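PDB 3CUC: protein of unknown function with a Fic domain from Bacteroides thetaiotaomicron VPI-5482, which is of unknown function but carries a Fic/DOC family domain within a single, largely helical chain. Local coordinates for residues A[47-50]-A[51-54]; A[67-70]-A[71-75]; A[88-91]-A[92-95]; A[168-171]-A[172-175]. All blocks are in the same frame, centred on the assembly; numbering follows the deposited sequence.

Contact 1: residues A[47-50]-A[51-54]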
ATOM      1  N   THR A  47      -8.342  -4.218 -15.578  1.00 45.83           N
ATOM      2  CA  THR A  47      -8.092  -3.803 -16.960  1.00 46.03           C
ATOM      3  C   THR A  47      -8.845  -2.532 -17.331  1.00 44.79           C
ATOM      4  O   THR A  47      -9.052  -2.249 -18.507  1.00 45.74           O
ATOM      5  CB  THR A  47      -8.417  -4.941 -17.971  1.00 45.93           C
ATOM      6  OG1 THR A  47      -9.817  -5.254 -17.917  1.00 48.13           O
ATOM      7  CG2 THR A  47      -7.582  -6.189 -17.666  1.00 44.32           C
ATOM      8  N   LEU A  48      -9.245  -1.755 -16.336  1.00 43.92           N
ATOM      9  CA  LEU A  48      -9.782  -0.433 -16.621  1.00 44.13           C
ATOM     10  C   LEU A  48      -8.668   0.470 -17.128  1.00 43.96           C
ATOM     11  O   LEU A  48      -7.602   0.558 -16.514  1.00 42.84           O
ATOM     12  CB  LEU A  48     -10.422   0.213 -15.388  1.00 44.35           C
ATOM     13  CG  LEU A  48     -11.817  -0.238 -14.946  1.00 44.38           C
ATOM     14  CD1 LEU A  48     -12.325   0.668 -13.834  1.00 43.24           C
ATOM     15  CD2 LEU A  48     -12.812  -0.261 -16.093  1.00 40.52           C
ATOM     16  N   THR A  49      -8.926   1.146 -18.246  1.00 44.84           N
ATOM     17  CA  THR A  49      -7.970   2.098 -18.800  1.00 44.98           C
ATOM     18  C   THR A  49      -7.919   3.285 -17.875  1.00 46.71           C
ATOM     19  O   THR A  49      -8.658   3.355 -16.904  1.00 48.10           O
ATOM     20  CB  THR A  49      -8.331   2.577 -20.227  1.00 44.30           C
ATOM     21  OG1 THR A  49      -9.476   3.436 -20.174  1.00 46.09           O
ATOM     22  CG2 THR A  49      -8.589   1.385 -21.158  1.00 40.11           C
ATOM     23  N   TYR A  50      -7.033   4.216 -18.182  1.00 48.84           N
ATOM     24  CA  TYR A  50      -6.837   5.404 -17.366  1.00 49.18           C
ATOM     25  C   TYR A  50      -8.015   6.354 -17.498  1.00 47.78           C
ATOM     26  O   TYR A  50      -8.417   6.989 -16.530  1.00 47.43           O
ATOM     27  CB  TYR A  50      -5.566   6.106 -17.810  1.00 51.92           C
ATOM     28  CG  TYR A  50      -5.024   7.059 -16.787  1.00 55.27           C
ATOM     29  CD1 TYR A  50      -4.425   6.586 -15.632  1.00 59.18           C
ATOM     30  CD2 TYR A  50      -5.104   8.439 -16.973  1.00 58.90           C
ATOM     31  CE1 TYR A  50      -3.925   7.456 -14.681  1.00 62.19           C
ATOM     32  CE2 TYR A  50      -4.607   9.320 -16.026  1.00 60.03           C
ATOM     33  CZ  TYR A  50      -4.018   8.823 -14.884  1.00 61.24           C
ATOM     34  OH  TYR A  50      -3.525   9.690 -13.940  1.00 63.29           O
ATOM     35  N   GLY A  51      -8.569   6.429 -18.706  1.00 47.28           N
ATOM     36  CA  GLY A  51      -9.742   7.240 -18.983  1.00 46.97           C
ATOM     37  C   GLY A  51     -10.925   6.696 -18.224  1.00 47.39           C
ATOM     38  O   GLY A  51     -11.585   7.437 -17.498  1.00 47.82           O
ATOM     39  N   GLN A  52     -11.175   5.394 -18.381  1.00 47.07           N
ATOM     40  CA  GLN A  52     -12.256   4.715 -17.673  1.00 46.22           C
ATOM     41  C   GLN A  52     -12.142   5.022 -16.174  1.00 46.31           C
ATOM     42  O   GLN A  52     -13.137   5.321 -15.510  1.00 47.12           O
ATOM     43  CB  GLN A  52     -12.214   3.201 -17.948  1.00 45.83           C
ATOM     44  CG  GLN A  52     -12.654   2.820 -19.348  1.00 41.63           C
ATOM     45  CD  GLN A  52     -12.487   1.362 -19.618  1.00 43.44           C
ATOM     46  OE1 GLN A  52     -11.452   0.784 -19.315  1.00 46.59           O
ATOM     47  NE2 GLN A  52     -13.515   0.745 -20.197  1.00 45.08           N
ATOM     48  N   THR A  53     -10.921   4.985 -15.658  1.00 45.72           N
ATOM     49  CA  THR A  53     -10.687   5.211 -14.240  1.00 46.37           C
ATOM     50  C   THR A  53     -10.947   6.658 -13.832  1.00 46.94           C
ATOM     51  O   THR A  53     -11.628   6.917 -12.836  1.00 47.74           O
ATOM     52  CB  THR A  53      -9.233   4.888 -13.837  1.00 46.14           C
ATOM     53  OG1 THR A  53      -8.930   3.519 -14.135  1.00 48.32           O
ATOM     54  CG2 THR A  53      -9.020   5.141 -12.347  1.00 45.22           C
ATOM     55  N   LYS A  54     -10.356   7.595 -14.572  1.00 47.67           N
ATOM     56  CA  LYS A  54     -10.464   9.029 -14.266  1.00 47.10           C
ATOM     57  C   LYS A  54     -11.908   9.511 -14.278  1.00 45.59           C
ATOM     58  O   LYS A  54     -12.360  10.138 -13.327  1.00 45.99           O
ATOM     59  CB  LYS A  54      -9.672   9.844 -15.285  1.00 47.61           C
ATOM     60  CG  LYS A  54      -9.691  11.356 -15.055  1.00 49.59           C
ATOM     61  CD  LYS A  54      -8.869  12.090 -16.128  1.00 49.66           C
ATOM     62  CE  LYS A  54      -8.067  13.267 -15.551  1.00 52.73           C
ATOM     63  NZ  LYS A  54      -6.916  13.639 -16.432  1.00 51.81           N
TER
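With chi1 at 71°, Thr49 OG1 sits between its own backbone N and carbonyl carbon, over the start of helix 50-59, and meets Gln52 across the first turn. Gln52 has CG anti to its carbonyl carbon (chi1 -72°) and runs extended from there, which carries the amide back under the N-cap residue. The result is a capping box with two reciprocal bonds. Gln52 N donates to Thr49 OG1 over 3.2 Å, almost straight, and Thr49 N donates to Gln52 OE1 over 2.8 Å, equally straight, in the amide plane and on a lone pair. Thr49 OG1 also lies 3.4 Å from Gln52 OE1, a weak bond at most. The other end of the amide is held as well: Gln52 NE2 donates to the carbonyls of Asn65 and Ser63, so the group is gripped from both sides and its rotation is fixed.

One turn on, Thr49 O takes two donors from one residue, Thr53 OG1 at 2.8 Å and Thr53 N at 3.1 Å, arriving from opposite faces of the carbonyl plane. The next regular helix bond runs from Lys54 N to Tyr50 O at 2.8 Å. Leu48, just before the cap, lays its CD2 obliquely against Gln52 OE1 at 3.7 Å.

Two helices close around this start. Leu48, Gln52 and Thr53 turn to helix 68-89, touching Tyr71 and Met74 among others, whereas Tyr50 packs edge-to-face with Tyr38 of helix 22-42, which also receives Lys54 at Leu34.

Contact 2: residues A[67-70]-A[71-75]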
ATOM      1  N   SER A  67     -16.260  -4.174 -17.275  1.00 22.06           N
ATOM      2  CA  SER A  67     -17.229  -5.001 -16.551  1.00 22.18           C
ATOM      3  C   SER A  67     -17.670  -4.178 -15.365  1.00 20.20           C
ATOM      4  O   SER A  67     -16.913  -3.344 -14.866  1.00 18.17           O
ATOM      5  CB  SER A  67     -16.607  -6.316 -16.079  1.00 22.67           C
ATOM      6  OG  SER A  67     -15.699  -6.072 -15.010  1.00 26.10           O
ATOM      7  N   LEU A  68     -18.895  -4.401 -14.916  1.00 19.61           N
ATOM      8  CA  LEU A  68     -19.380  -3.705 -13.740  1.00 18.87           C
ATOM      9  C   LEU A  68     -18.389  -3.911 -12.595  1.00 20.41           C
ATOM     10  O   LEU A  68     -18.010  -2.964 -11.933  1.00 21.10           O
ATOM     11  CB  LEU A  68     -20.771  -4.202 -13.373  1.00 16.88           C
ATOM     12  CG  LEU A  68     -21.451  -3.447 -12.247  1.00 16.36           C
ATOM     13  CD1 LEU A  68     -21.429  -1.967 -12.542  1.00 11.51           C
ATOM     14  CD2 LEU A  68     -22.881  -3.958 -12.054  1.00 13.05           C
ATOM     15  N   LYS A  69     -17.935  -5.150 -12.419  1.00 23.59           N
ATOM     16  CA  LYS A  69     -16.953  -5.535 -11.389  1.00 25.55           C
ATOM     17  C   LYS A  69     -15.660  -4.701 -11.396  1.00 25.93           C
ATOM     18  O   LYS A  69     -15.186  -4.295 -10.342  1.00 26.65           O
ATOM     19  CB  LYS A  69     -16.600  -7.019 -11.560  1.00 26.20           C
ATOM     20  CG  LYS A  69     -15.820  -7.652 -10.420  1.00 33.07           C
ATOM     21  CD  LYS A  69     -14.750  -8.617 -10.958  1.00 44.82           C
ATOM     22  CE  LYS A  69     -13.976  -9.301  -9.831  1.00 50.49           C
ATOM     23  NZ  LYS A  69     -12.520  -9.426 -10.143  1.00 52.61           N
ATOM     24  N   ASP A  70     -15.082  -4.452 -12.563  1.00 26.21           N
ATOM     25  CA  ASP A  70     -13.911  -3.580 -12.630  1.00 27.31           C
ATOM     26  C   ASP A  70     -14.217  -2.196 -12.067  1.00 28.23           C
ATOM     27  O   ASP A  70     -13.388  -1.612 -11.375  1.00 29.23           O
ATOM     28  CB  ASP A  70     -13.408  -3.419 -14.059  1.00 28.25           C
ATOM     29  CG  ASP A  70     -12.831  -4.692 -14.628  1.00 31.42           C
ATOM     30  OD1 ASP A  70     -11.628  -4.972 -14.406  1.00 36.12           O
ATOM     31  OD2 ASP A  70     -13.585  -5.388 -15.333  1.00 33.61           O
ATOM     32  N   TYR A  71     -15.398  -1.662 -12.366  1.00 29.71           N
ATOM     33  CA  TYR A  71     -15.796  -0.354 -11.831  1.00 29.42           C
ATOM     34  C   TYR A  71     -16.029  -0.441 -10.339  1.00 31.09           C
ATOM     35  O   TYR A  71     -15.655   0.466  -9.609  1.00 31.63           O
ATOM     36  CB  TYR A  71     -17.039   0.211 -12.530  1.00 28.44           C
ATOM     37  CG  TYR A  71     -16.750   0.814 -13.889  1.00 26.44           C
ATOM     38  CD1 TYR A  71     -15.848   1.859 -14.027  1.00 25.50           C
ATOM     39  CD2 TYR A  71     -17.381   0.339 -15.037  1.00 25.89           C
ATOM     40  CE1 TYR A  71     -15.570   2.406 -15.274  1.00 28.82           C
ATOM     41  CE2 TYR A  71     -17.114   0.884 -16.284  1.00 24.36           C
ATOM     42  CZ  TYR A  71     -16.210   1.915 -16.391  1.00 27.35           C
ATOM     43  OH  TYR A  71     -15.938   2.455 -17.619  1.00 29.42           O
ATOM     44  N   GLU A  72     -16.619  -1.540  -9.882  1.00 33.48           N
ATOM     45  CA  GLU A  72     -16.891  -1.698  -8.460  1.00 35.49           C
ATOM     46  C   GLU A  72     -15.601  -1.812  -7.652  1.00 37.00           C
ATOM     47  O   GLU A  72     -15.493  -1.131  -6.644  1.00 36.45           O
ATOM     48  CB  GLU A  72     -17.797  -2.896  -8.164  1.00 35.93           C
ATOM     49  CG  GLU A  72     -19.107  -2.989  -8.961  1.00 40.49           C
ATOM     50  CD  GLU A  72     -20.165  -1.983  -8.551  1.00 49.05           C
ATOM     51  OE1 GLU A  72     -19.824  -0.976  -7.890  1.00 47.91           O
ATOM     52  OE2 GLU A  72     -21.353  -2.211  -8.905  1.00 57.41           O
ATOM     53  N   GLU A  73     -14.632  -2.644  -8.071  1.00 39.97           N
ATOM     54  CA  GLU A  73     -13.396  -2.817  -7.295  1.00 41.66           C
ATOM     55  C   GLU A  73     -12.603  -1.516  -7.267  1.00 41.50           C
ATOM     56  O   GLU A  73     -12.045  -1.143  -6.238  1.00 42.40           O
ATOM     57  CB  GLU A  73     -12.521  -3.966  -7.826  1.00 41.88           C
ATOM     58  CG  GLU A  73     -13.012  -5.353  -7.448  1.00 44.66           C
ATOM     59  CD  GLU A  73     -11.979  -6.438  -7.693  1.00 46.57           C
ATOM     60  OE1 GLU A  73     -10.799  -6.115  -7.952  1.00 50.79           O
ATOM     61  OE2 GLU A  73     -12.354  -7.628  -7.621  1.00 57.00           O
HETATM   62  N   MSE A  74     -12.558  -0.834  -8.405  1.00 41.31           N
HETATM   63  CA  MSE A  74     -11.861   0.439  -8.511  1.00 40.06           C
HETATM   64  C   MSE A  74     -12.497   1.424  -7.564  1.00 40.74           C
HETATM   65  O   MSE A  74     -11.811   2.117  -6.834  1.00 42.53           O
HETATM   66  CB  MSE A  74     -11.915   0.970  -9.945  1.00 39.70           C
HETATM   67  CG  MSE A  74     -11.070   2.210 -10.199  1.00 37.34           C
HETATM   68 SE   MSE A  74      -9.182   1.875  -9.998  0.75 25.32          SE
HETATM   69  CE  MSE A  74      -8.834   1.096 -11.707  1.00 37.16           C
ATOM     70  N   LYS A  75     -13.818   1.470  -7.553  1.00 41.78           N
ATOM     71  CA  LYS A  75     -14.556   2.353  -6.640  1.00 41.92           C
ATOM     72  C   LYS A  75     -14.357   1.968  -5.169  1.00 41.51           C
ATOM     73  O   LYS A  75     -14.202   2.831  -4.313  1.00 42.10           O
ATOM     74  CB  LYS A  75     -16.050   2.299  -6.971  1.00 42.94           C
ATOM     75  CG  LYS A  75     -16.941   3.303  -6.224  1.00 44.15           C
ATOM     76  CD  LYS A  75     -18.407   2.868  -6.303  1.00 47.04           C
ATOM     77  CE  LYS A  75     -19.379   4.003  -5.977  1.00 50.56           C
ATOM     78  NZ  LYS A  75     -20.799   3.545  -6.098  1.00 49.69           N
TER
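Lys69 and Glu73, one helical turn apart, supply the charged part of this contact. The two side chains lie side by side and point the same way, ending with Lys69 NZ 3.1 Å from Glu73 OE2, a salt bridge whose hydrogen bond is weak. Lys69 reaches it by bends at chi2 and chi4, while Glu73 is extended beyond CG. Its other oxygen, Glu73 OE1, pairs with Arg201 of helix 199-213, so the carboxylate sits between two cations.

Hydrogen bonds make up the second group, most of them in the opening turns of helix 68-89. Glu72 N reaches Leu68 O at 2.9 Å, Glu73 N reaches Lys69 O at 2.9 Å and Met74 N reaches Asp70 O at 3.2 Å. The first of the series, Tyr71 N to Ser67 O, is weak at 3.4 Å. Ser67 occupies the N-cap, but the placing of its hydroxyl is doubtful. Outward from the helix, Tyr71 OH accepts from Ser63 N.

The third group is van der Waals contact of side chains with carbon and carbonyl oxygen. Glu72 bends at chi2 (-73°) and brings OE2 to 3.6 Å from Leu68 CG, the two side chains crossing at a slant. Tyr71 lays its CB against Leu68 O at 3.4 Å.

Glu73 thus acts as a bridge: paired with Lys69 in its own helix, it ties helix 68-89 to an arginine of the Fic signature motif at the start of helix 199-213.

Contact 3: residues A[88-91]-A[92-95]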
ATOM      1  N   ALA A  88      -5.358   6.794   9.595  1.00 46.93           N
ATOM      2  CA  ALA A  88      -4.038   7.402   9.793  1.00 47.15           C
ATOM      3  C   ALA A  88      -4.103   8.764  10.497  1.00 48.44           C
ATOM      4  O   ALA A  88      -3.301   9.044  11.379  1.00 48.15           O
ATOM      5  CB  ALA A  88      -3.312   7.547   8.465  1.00 46.11           C
ATOM      6  N   GLN A  89      -5.048   9.615  10.110  1.00 50.16           N
ATOM      7  CA  GLN A  89      -5.126  10.959  10.685  1.00 51.69           C
ATOM      8  C   GLN A  89      -5.427  10.936  12.181  1.00 51.92           C
ATOM      9  O   GLN A  89      -4.950  11.799  12.915  1.00 52.57           O
ATOM     10  CB  GLN A  89      -6.160  11.818   9.956  1.00 52.22           C
ATOM     11  CG  GLN A  89      -5.666  12.369   8.623  1.00 56.75           C
ATOM     12  CD  GLN A  89      -6.812  12.651   7.655  1.00 63.02           C
ATOM     13  OE1 GLN A  89      -7.907  13.028   8.076  1.00 68.34           O
ATOM     14  NE2 GLN A  89      -6.567  12.457   6.355  1.00 61.15           N
ATOM     15  N   ASP A  90      -6.216   9.962  12.628  1.00 52.01           N
ATOM     16  CA  ASP A  90      -6.473   9.795  14.055  1.00 52.02           C
ATOM     17  C   ASP A  90      -5.252   9.135  14.688  1.00 51.80           C
ATOM     18  O   ASP A  90      -5.202   7.918  14.866  1.00 51.20           O
ATOM     19  CB  ASP A  90      -7.732   8.965  14.303  1.00 52.20           C
ATOM     20  CG  ASP A  90      -8.085   8.866  15.778  1.00 55.22           C
ATOM     21  OD1 ASP A  90      -7.290   9.315  16.636  1.00 60.16           O
ATOM     22  OD2 ASP A  90      -9.169   8.339  16.085  1.00 59.19           O
ATOM     23  N   LYS A  91      -4.286   9.966  15.056  1.00 52.07           N
ATOM     24  CA  LYS A  91      -2.957   9.504  15.446  1.00 52.12           C
ATOM     25  C   LYS A  91      -2.928   8.633  16.696  1.00 52.52           C
ATOM     26  O   LYS A  91      -1.966   7.904  16.900  1.00 52.63           O
ATOM     27  CB  LYS A  91      -2.031  10.701  15.640  1.00 52.23           C
ATOM     28  CG  LYS A  91      -1.775  11.502  14.361  1.00 54.77           C
ATOM     29  CD  LYS A  91      -1.444  12.949  14.687  1.00 60.73           C
ATOM     30  CE  LYS A  91      -1.566  13.845  13.477  1.00 65.82           C
ATOM     31  NZ  LYS A  91      -1.747  15.258  13.912  1.00 67.43           N
ATOM     32  N   GLU A  92      -3.971   8.709  17.523  1.00 53.84           N
ATOM     33  CA  GLU A  92      -4.076   7.894  18.740  1.00 54.65           C
ATOM     34  C   GLU A  92      -4.724   6.524  18.518  1.00 55.09           C
ATOM     35  O   GLU A  92      -4.851   5.752  19.471  1.00 55.68           O
ATOM     36  CB  GLU A  92      -4.870   8.643  19.815  1.00 54.32           C
ATOM     37  CG  GLU A  92      -4.143   9.833  20.407  1.00 57.38           C
ATOM     38  CD  GLU A  92      -4.937  10.504  21.513  1.00 56.64           C
ATOM     39  OE1 GLU A  92      -6.013  11.059  21.214  1.00 60.32           O
ATOM     40  OE2 GLU A  92      -4.498  10.460  22.680  1.00 58.41           O
ATOM     41  N   ARG A  93      -5.142   6.222  17.285  1.00 54.84           N
ATOM     42  CA  ARG A  93      -5.751   4.926  16.975  1.00 54.54           C
ATOM     43  C   ARG A  93      -4.691   3.921  16.513  1.00 52.17           C
ATOM     44  O   ARG A  93      -4.099   4.100  15.460  1.00 49.89           O
ATOM     45  CB  ARG A  93      -6.828   5.080  15.899  1.00 54.74           C
ATOM     46  CG  ARG A  93      -7.905   4.015  15.976  1.00 59.28           C
ATOM     47  CD  ARG A  93      -8.990   4.209  14.924  1.00 66.05           C
ATOM     48  NE  ARG A  93      -9.655   5.516  14.985  1.00 73.98           N
ATOM     49  CZ  ARG A  93     -10.730   5.850  14.263  1.00 79.48           C
ATOM     50  NH1 ARG A  93     -11.289   4.980  13.425  1.00 82.78           N
ATOM     51  NH2 ARG A  93     -11.264   7.062  14.383  1.00 80.22           N
ATOM     52  N   PRO A  94      -4.437   2.865  17.308  1.00 50.89           N
ATOM     53  CA  PRO A  94      -3.457   1.874  16.871  1.00 49.63           C
ATOM     54  C   PRO A  94      -3.966   1.007  15.723  1.00 48.97           C
ATOM     55  O   PRO A  94      -5.181   0.860  15.535  1.00 48.47           O
ATOM     56  CB  PRO A  94      -3.243   1.023  18.120  1.00 49.34           C
ATOM     57  CG  PRO A  94      -4.504   1.135  18.868  1.00 49.97           C
ATOM     58  CD  PRO A  94      -5.004   2.524  18.624  1.00 50.90           C
ATOM     59  N   LEU A  95      -3.030   0.443  14.964  1.00 48.47           N
ATOM     60  CA  LEU A  95      -3.363  -0.457  13.864  1.00 48.05           C
ATOM     61  C   LEU A  95      -4.016  -1.714  14.428  1.00 48.42           C
ATOM     62  O   LEU A  95      -3.459  -2.381  15.301  1.00 50.21           O
ATOM     63  CB  LEU A  95      -2.106  -0.819  13.061  1.00 48.16           C
ATOM     64  CG  LEU A  95      -2.313  -1.627  11.780  1.00 46.65           C
ATOM     65  CD1 LEU A  95      -3.249  -0.898  10.846  1.00 44.45           C
ATOM     66  CD2 LEU A  95      -0.978  -1.889  11.103  1.00 45.88           C
TER
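A type I beta turn runs from Asp90 to Arg93, with Lys91 and Glu92 at its corners, and takes the chain off the end of helix 68-89. Asp90 is the first residue to leave helical angles and is also the centre of an inverse gamma turn. Arg93 N closes the beta turn on Asp90 O at 3.0 Å.

The side chains clasp the same two residues a second time. With CG anti to the backbone N (chi1 -175°), the Asp90 carboxylate reaches across to Arg93, and its OD2 alone receives both nitrogens of the side-on grip, NH2 at 3.0 Å and NE at 3.1 Å. OD2 lies near the guanidinium plane, but the carboxylate stands at 86° to it; NH2 meets the anti lone pair of Asp90 OD2, while NE approaches that oxygen from above the carboxylate plane. Asp90 OD1 takes a weak bond from Glu92 N at 3.5 Å.

Arg93 NH1 turns to a second acid, Glu87 in helix 68-89, so the guanidinium bridges the helix and the turn. Helix 199-213 backs the corner: Arg213 at its end donates to the carbonyls of Ala88 and Arg93, and Ala88 packs on Phe209 and His212.

Contact 4: residues A[168-171]-A[172-175]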
ATOM      1  N   ASN A 168       2.550  -1.605  16.353  1.00 48.12           N
ATOM      2  CA  ASN A 168       2.214  -0.606  17.356  1.00 47.62           C
ATOM      3  C   ASN A 168       3.315  -0.423  18.414  1.00 48.22           C
ATOM      4  O   ASN A 168       3.431   0.645  19.019  1.00 47.73           O
ATOM      5  CB  ASN A 168       0.882  -0.961  18.020  1.00 47.28           C
ATOM      6  CG  ASN A 168      -0.288  -0.943  17.037  1.00 45.86           C
ATOM      7  OD1 ASN A 168      -0.515   0.042  16.339  1.00 48.96           O
ATOM      8  ND2 ASN A 168      -1.033  -2.034  16.990  1.00 41.57           N
ATOM      9  N   LEU A 169       4.122  -1.457  18.636  1.00 49.26           N
ATOM     10  CA  LEU A 169       5.261  -1.340  19.540  1.00 50.21           C
ATOM     11  C   LEU A 169       6.335  -0.462  18.908  1.00 50.14           C
ATOM     12  O   LEU A 169       6.934   0.372  19.586  1.00 49.54           O
ATOM     13  CB  LEU A 169       5.848  -2.711  19.874  1.00 50.88           C
ATOM     14  CG  LEU A 169       6.710  -2.710  21.141  1.00 52.69           C
ATOM     15  CD1 LEU A 169       5.821  -2.867  22.369  1.00 54.13           C
ATOM     16  CD2 LEU A 169       7.764  -3.804  21.090  1.00 50.74           C
ATOM     17  N   GLU A 170       6.576  -0.660  17.613  1.00 50.08           N
ATOM     18  CA  GLU A 170       7.509   0.181  16.867  1.00 50.40           C
ATOM     19  C   GLU A 170       7.031   1.630  16.843  1.00 50.08           C
ATOM     20  O   GLU A 170       7.821   2.549  17.024  1.00 49.65           O
ATOM     21  CB  GLU A 170       7.698  -0.341  15.436  1.00 50.73           C
ATOM     22  CG  GLU A 170       8.468  -1.651  15.346  1.00 52.35           C
ATOM     23  CD  GLU A 170       9.836  -1.575  15.990  1.00 53.30           C
ATOM     24  OE1 GLU A 170      10.475  -0.507  15.926  1.00 56.00           O
ATOM     25  OE2 GLU A 170      10.271  -2.589  16.564  1.00 54.81           O
ATOM     26  N   ALA A 171       5.731   1.818  16.638  1.00 50.52           N
ATOM     27  CA  ALA A 171       5.120   3.139  16.695  1.00 50.78           C
ATOM     28  C   ALA A 171       5.373   3.817  18.043  1.00 51.27           C
ATOM     29  O   ALA A 171       5.662   5.010  18.085  1.00 50.61           O
ATOM     30  CB  ALA A 171       3.622   3.047  16.416  1.00 50.34           C
ATOM     31  N   ASP A 172       5.270   3.057  19.135  1.00 52.91           N
ATOM     32  CA  ASP A 172       5.542   3.578  20.487  1.00 54.15           C
ATOM     33  C   ASP A 172       6.977   4.021  20.665  1.00 53.28           C
ATOM     34  O   ASP A 172       7.219   5.129  21.135  1.00 53.04           O
ATOM     35  CB  ASP A 172       5.256   2.530  21.576  1.00 55.32           C
ATOM     36  CG  ASP A 172       3.794   2.439  21.940  1.00 60.35           C
ATOM     37  OD1 ASP A 172       3.037   3.396  21.666  1.00 68.07           O
ATOM     38  OD2 ASP A 172       3.407   1.402  22.515  1.00 68.16           O
ATOM     39  N   LYS A 173       7.925   3.152  20.314  1.00 52.54           N
ATOM     40  CA  LYS A 173       9.327   3.425  20.642  1.00 52.67           C
ATOM     41  C   LYS A 173      10.029   4.394  19.687  1.00 51.42           C
ATOM     42  O   LYS A 173      11.100   4.903  20.006  1.00 51.65           O
ATOM     43  CB  LYS A 173      10.132   2.138  20.880  1.00 52.96           C
ATOM     44  CG  LYS A 173      10.217   1.145  19.751  1.00 53.97           C
ATOM     45  CD  LYS A 173      10.655  -0.202  20.311  1.00 54.37           C
ATOM     46  CE  LYS A 173      11.066  -1.156  19.217  1.00 55.67           C
ATOM     47  NZ  LYS A 173      11.250  -2.534  19.734  1.00 57.51           N
ATOM     48  N   GLY A 174       9.410   4.664  18.540  1.00 50.20           N
ATOM     49  CA  GLY A 174       9.825   5.761  17.667  1.00 48.79           C
ATOM     50  C   GLY A 174      11.269   5.716  17.201  1.00 47.78           C
ATOM     51  O   GLY A 174      11.907   6.754  17.088  1.00 46.82           O
ATOM     52  N   ILE A 175      11.775   4.514  16.924  1.00 47.77           N
ATOM     53  CA  ILE A 175      13.135   4.337  16.419  1.00 46.81           C
ATOM     54  C   ILE A 175      13.160   4.308  14.894  1.00 46.74           C
ATOM     55  O   ILE A 175      13.978   4.989  14.287  1.00 47.55           O
ATOM     56  CB  ILE A 175      13.784   3.048  16.954  1.00 47.27           C
ATOM     57  CG1 ILE A 175      14.027   3.160  18.459  1.00 46.23           C
ATOM     58  CG2 ILE A 175      15.102   2.765  16.222  1.00 43.15           C
ATOM     59  CD1 ILE A 175      14.519   1.870  19.097  1.00 46.52           C
TER
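Glu170 and Lys173 meet at the surface, in the last turn of helix 156-173. The salt bridge runs from Glu170 OE2 to Lys173 NZ at 3.3 Å, and the methylene Lys173 CE lies alongside the same carboxylate. The two side chains approach at a slant: Glu170 folds over through a bend at chi2 (-57°), while Lys173 comes down extended from a CG set between its backbone N and carbonyl carbon (chi1 60°). Next to the ammonium, Leu169 CD2 lies 4.0 Å from Lys173 NZ.

The backbone beneath holds both ends in place. Lys173 N donates to Leu169 O at 3.0 Å, Asp172 N to Asn168 O at 3.0 Å, and Gly174 N to Glu170 O at 3.0 Å. The last of these ends the helix, for Gly174 departs from helical angles with a positive phi of 57°.

Further out, Asn168 OD1 accepts from Leu95 N and its side chain touches Pro94, pinning this turn to the 92-95 loop, and Ala171 rests on Tyr214. A long salt bridge at the surface, with a methylene against the carboxylate, is probably a modest electrostatic link between positions i and i+3, in which Lys173 partly balances the charge of Glu170.

In the fold
Along the chain the four contacts come in series, none nesting in or crossing another, and each is local, closing no long loop. Contact 1 starts helix 50-59; contact 2 opens helix 68-89. They touch, with centres about 10 Å apart: the loop before helix 50-59 and its first turn pack on the first turns of helix 68-89. Contact 3 ends helix 68-89, its centre about 29 Å from that of contact 2 though they share that helix. Contact 4, far down the chain at the end of helix 156-173, meets contact 3 through Pro94 and Leu95 at Asn168. Contacts 1 and 4 lie on opposite sides of the chain's centre, about 39 Å apart between centres.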